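Local coordinates for interphotoreceptor retinoid-binding protein (PDB 1J7X) that probably binds and carries retinoids between photoreceptors and the retinal pigment epithelium in the visual cycle, at residues A[41-46]-A[251-256]. Numbering follows the deposited sequence.
Sequences ISEEDI and DTQLSV
The side chain of Glu43 runs alongside Leu254 and past it, the two chains pointing in opposite directions, and ends with its carboxylate against Thr252 and Gln253. Its methylene CB lies 3.7 Å from Leu254 CD1, so the stem of the glutamate makes an apolar contact below its charged end. With CG beside the backbone N and CD anti to CA across the next bond (chi2 -178°), the chain reaches straight from the first turn of helix 43-58 to the loop that leads into strand 254-265. There Gln253 N donates to Glu43 OE2 over a short 2.6 Å, nearly linear at 170°; the hydrogen arrives on the syn side of the carboxylate, 26° out of its plane. Glu43 OE2 also sits 3.2 Å from Thr252 CB, while the other oxygen, OE1, rests against CB of Gln253, whose amide end leads away. Thr252 OG1 is engaged within its own loop: it accepts from Leu254 N at 2.9 Å, closing an ST turn, and also bonds Phe249 O. One turn along the helix, Ile46 CG2 adds a looser apolar touch at 4.3 Å from Leu254 CD1. Ser42 caps the same helix, its OG accepting from Asp45 N at 3.0 Å. Cut back to an alanine, position Glu43 would probably leave Gln253 N without its carboxylate acceptor, and the contact of CG with Leu254 would go with it. The contact thus joins the start of a helix in the N-terminal region to the beginning of strand 254-265 in the antiparallel sheet, where Gln253 also pairs through its backbone with Lys68. Because a single carboxylate oxygen grips a backbone N-H, the polar link itself probably depends more on the course of the loop than on the amide of Gln253.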
ATOM      1  N   ILE A  41     -13.829  33.840   0.384  1.00 58.65           N
ATOM      2  CA  ILE A  41     -12.793  34.782  -0.048  1.00 59.04           C
ATOM      3  C   ILE A  41     -11.494  34.564   0.707  1.00 57.07           C
ATOM      4  O   ILE A  41     -11.010  35.467   1.411  1.00 58.92           O
ATOM      5  CB  ILE A  41     -13.246  36.252   0.158  1.00 59.63           C
ATOM      6  CG1 ILE A  41     -12.193  37.213  -0.425  1.00 62.03           C
ATOM      7  CG2 ILE A  41     -13.535  36.567   1.658  1.00 60.07           C
ATOM      8  CD1 ILE A  41     -12.028  37.102  -1.927  1.00 65.11           C
ATOM      9  N   SER A  42     -10.953  33.378   0.590  1.00 53.41           N
ATOM     10  CA  SER A  42      -9.684  33.055   1.228  1.00 51.25           C
ATOM     11  C   SER A  42      -9.384  31.622   0.851  1.00 48.86           C
ATOM     12  O   SER A  42     -10.318  30.855   0.774  1.00 47.07           O
ATOM     13  CB  SER A  42      -9.779  33.161   2.747  1.00 51.11           C
ATOM     14  OG  SER A  42      -9.972  31.894   3.376  1.00 52.93           O
ATOM     15  N   GLU A  43      -8.136  31.317   0.507  1.00 45.08           N
ATOM     16  CA  GLU A  43      -7.735  30.013   0.074  1.00 44.66           C
ATOM     17  C   GLU A  43      -8.271  28.976   1.023  1.00 43.03           C
ATOM     18  O   GLU A  43      -8.762  27.912   0.620  1.00 42.80           O
ATOM     19  CB  GLU A  43      -6.188  29.938  -0.026  1.00 44.15           C
ATOM     20  CG  GLU A  43      -5.694  30.924  -1.077  1.00 47.21           C
ATOM     21  CD  GLU A  43      -4.193  30.882  -1.285  1.00 50.19           C
ATOM     22  OE1 GLU A  43      -3.464  30.987  -0.262  1.00 57.58           O
ATOM     23  OE2 GLU A  43      -3.764  30.802  -2.444  1.00 51.67           O
ATOM     24  N   GLU A  44      -8.178  29.266   2.292  1.00 41.70           N
ATOM     25  CA  GLU A  44      -8.681  28.330   3.261  1.00 41.69           C
ATOM     26  C   GLU A  44     -10.156  28.028   3.046  1.00 38.67           C
ATOM     27  O   GLU A  44     -10.562  26.838   3.144  1.00 35.15           O
ATOM     28  CB  GLU A  44      -8.429  28.837   4.694  1.00 43.52           C
ATOM     29  CG  GLU A  44      -8.743  27.807   5.837  1.00 49.71           C
ATOM     30  CD  GLU A  44      -8.277  28.265   7.242  1.00 58.07           C
ATOM     31  OE1 GLU A  44      -7.030  28.395   7.486  1.00 61.52           O
ATOM     32  OE2 GLU A  44      -9.158  28.510   8.119  1.00 65.92           O
ATOM     33  N   ASP A  45     -10.952  29.069   2.808  1.00 36.32           N
ATOM     34  CA  ASP A  45     -12.374  28.874   2.593  1.00 35.63           C
ATOM     35  C   ASP A  45     -12.619  28.126   1.308  1.00 33.14           C
ATOM     36  O   ASP A  45     -13.478  27.226   1.283  1.00 32.17           O
ATOM     37  CB  ASP A  45     -13.082  30.191   2.518  1.00 34.14           C
ATOM     38  CG  ASP A  45     -12.871  31.060   3.748  1.00 41.52           C
ATOM     39  OD1 ASP A  45     -12.851  30.541   4.898  1.00 43.91           O
ATOM     40  OD2 ASP A  45     -12.806  32.320   3.606  1.00 47.50           O
ATOM     41  N   ILE A  46     -11.881  28.505   0.251  1.00 32.82           N
ATOM     42  CA  ILE A  46     -11.998  27.788  -1.014  1.00 32.36           C
ATOM     43  C   ILE A  46     -11.687  26.311  -0.882  1.00 31.04           C
ATOM     44  O   ILE A  46     -12.428  25.457  -1.349  1.00 26.64           O
ATOM     45  CB  ILE A  46     -11.085  28.407  -2.055  1.00 32.67           C
ATOM     46  CG1 ILE A  46     -11.663  29.762  -2.469  1.00 38.02           C
ATOM     47  CG2 ILE A  46     -11.008  27.596  -3.238  1.00 31.85           C
ATOM     48  CD1 ILE A  46     -11.970  30.719  -1.340  1.00 46.07           C
ATOM     49  N   ASP A 251      -0.688  30.557  -9.276  1.00 45.14           N
ATOM     50  CA  ASP A 251      -1.002  31.832  -8.657  1.00 46.60           C
ATOM     51  C   ASP A 251      -1.618  31.737  -7.296  1.00 44.42           C
ATOM     52  O   ASP A 251      -2.238  32.701  -6.830  1.00 44.99           O
ATOM     53  CB  ASP A 251      -1.917  32.653  -9.608  1.00 48.57           C
ATOM     54  CG  ASP A 251      -1.308  32.809 -11.036  1.00 53.09           C
ATOM     55  OD1 ASP A 251      -1.423  31.868 -11.881  1.00 55.48           O
ATOM     56  OD2 ASP A 251      -0.685  33.852 -11.372  1.00 59.74           O
ATOM     57  N   THR A 252      -1.446  30.592  -6.627  1.00 41.01           N
ATOM     58  CA  THR A 252      -2.059  30.458  -5.315  1.00 38.19           C
ATOM     59  C   THR A 252      -1.167  29.681  -4.417  1.00 35.73           C
ATOM     60  O   THR A 252      -0.212  29.121  -4.865  1.00 36.06           O
ATOM     61  CB  THR A 252      -3.353  29.663  -5.387  1.00 40.14           C
ATOM     62  OG1 THR A 252      -3.033  28.263  -5.472  1.00 34.19           O
ATOM     63  CG2 THR A 252      -4.190  30.060  -6.658  1.00 39.13           C
ATOM     64  N   GLN A 253      -1.533  29.646  -3.157  1.00 34.62           N
ATOM     65  CA  GLN A 253      -0.853  28.884  -2.123  1.00 34.85           C
ATOM     66  C   GLN A 253      -1.559  27.512  -1.909  1.00 33.33           C
ATOM     67  O   GLN A 253      -1.452  26.935  -0.821  1.00 33.08           O
ATOM     68  CB  GLN A 253      -0.889  29.661  -0.794  1.00 33.58           C
ATOM     69  CG  GLN A 253      -0.118  31.062  -0.772  1.00 34.43           C
ATOM     70  CD  GLN A 253       1.363  30.945  -1.043  1.00 34.07           C
ATOM     71  OE1 GLN A 253       1.812  31.136  -2.174  1.00 40.54           O
ATOM     72  NE2 GLN A 253       2.137  30.639   0.009  1.00 30.46           N
ATOM     73  N   LEU A 254      -2.351  27.121  -2.892  1.00 30.96           N
ATOM     74  CA  LEU A 254      -3.164  25.861  -2.837  1.00 29.32           C
ATOM     75  C   LEU A 254      -2.768  24.893  -3.825  1.00 28.16           C
ATOM     76  O   LEU A 254      -2.210  25.199  -4.844  1.00 28.75           O
ATOM     77  CB  LEU A 254      -4.674  26.136  -3.062  1.00 28.48           C
ATOM     78  CG  LEU A 254      -5.357  26.874  -1.931  1.00 31.15           C
ATOM     79  CD1 LEU A 254      -6.835  27.139  -2.334  1.00 30.58           C
ATOM     80  CD2 LEU A 254      -5.300  26.139  -0.681  1.00 35.39           C
ATOM     81  N   SER A 255      -3.059  23.625  -3.526  1.00 26.97           N
ATOM     82  CA  SER A 255      -2.834  22.570  -4.480  1.00 26.75           C
ATOM     83  C   SER A 255      -3.906  21.520  -4.339  1.00 24.25           C
ATOM     84  O   SER A 255      -4.721  21.563  -3.332  1.00 22.53           O
ATOM     85  CB  SER A 255      -1.487  21.938  -4.256  1.00 29.27           C
ATOM     86  OG  SER A 255      -1.585  21.190  -3.070  1.00 34.32           O
ATOM     87  N   VAL A 256      -3.979  20.653  -5.332  1.00 21.99           N
ATOM     88  CA  VAL A 256      -4.902  19.525  -5.244  1.00 22.77           C
ATOM     89  C   VAL A 256      -4.224  18.158  -5.436  1.00 19.56           C
ATOM     90  O   VAL A 256      -3.471  17.927  -6.351  1.00 21.60           O
ATOM     91  CB  VAL A 256      -6.153  19.703  -6.172  1.00 21.03           C
ATOM     92  CG1 VAL A 256      -5.722  19.558  -7.631  1.00 20.05           C
ATOM     93  CG2 VAL A 256      -7.229  18.646  -5.897  1.00 23.60           C
TER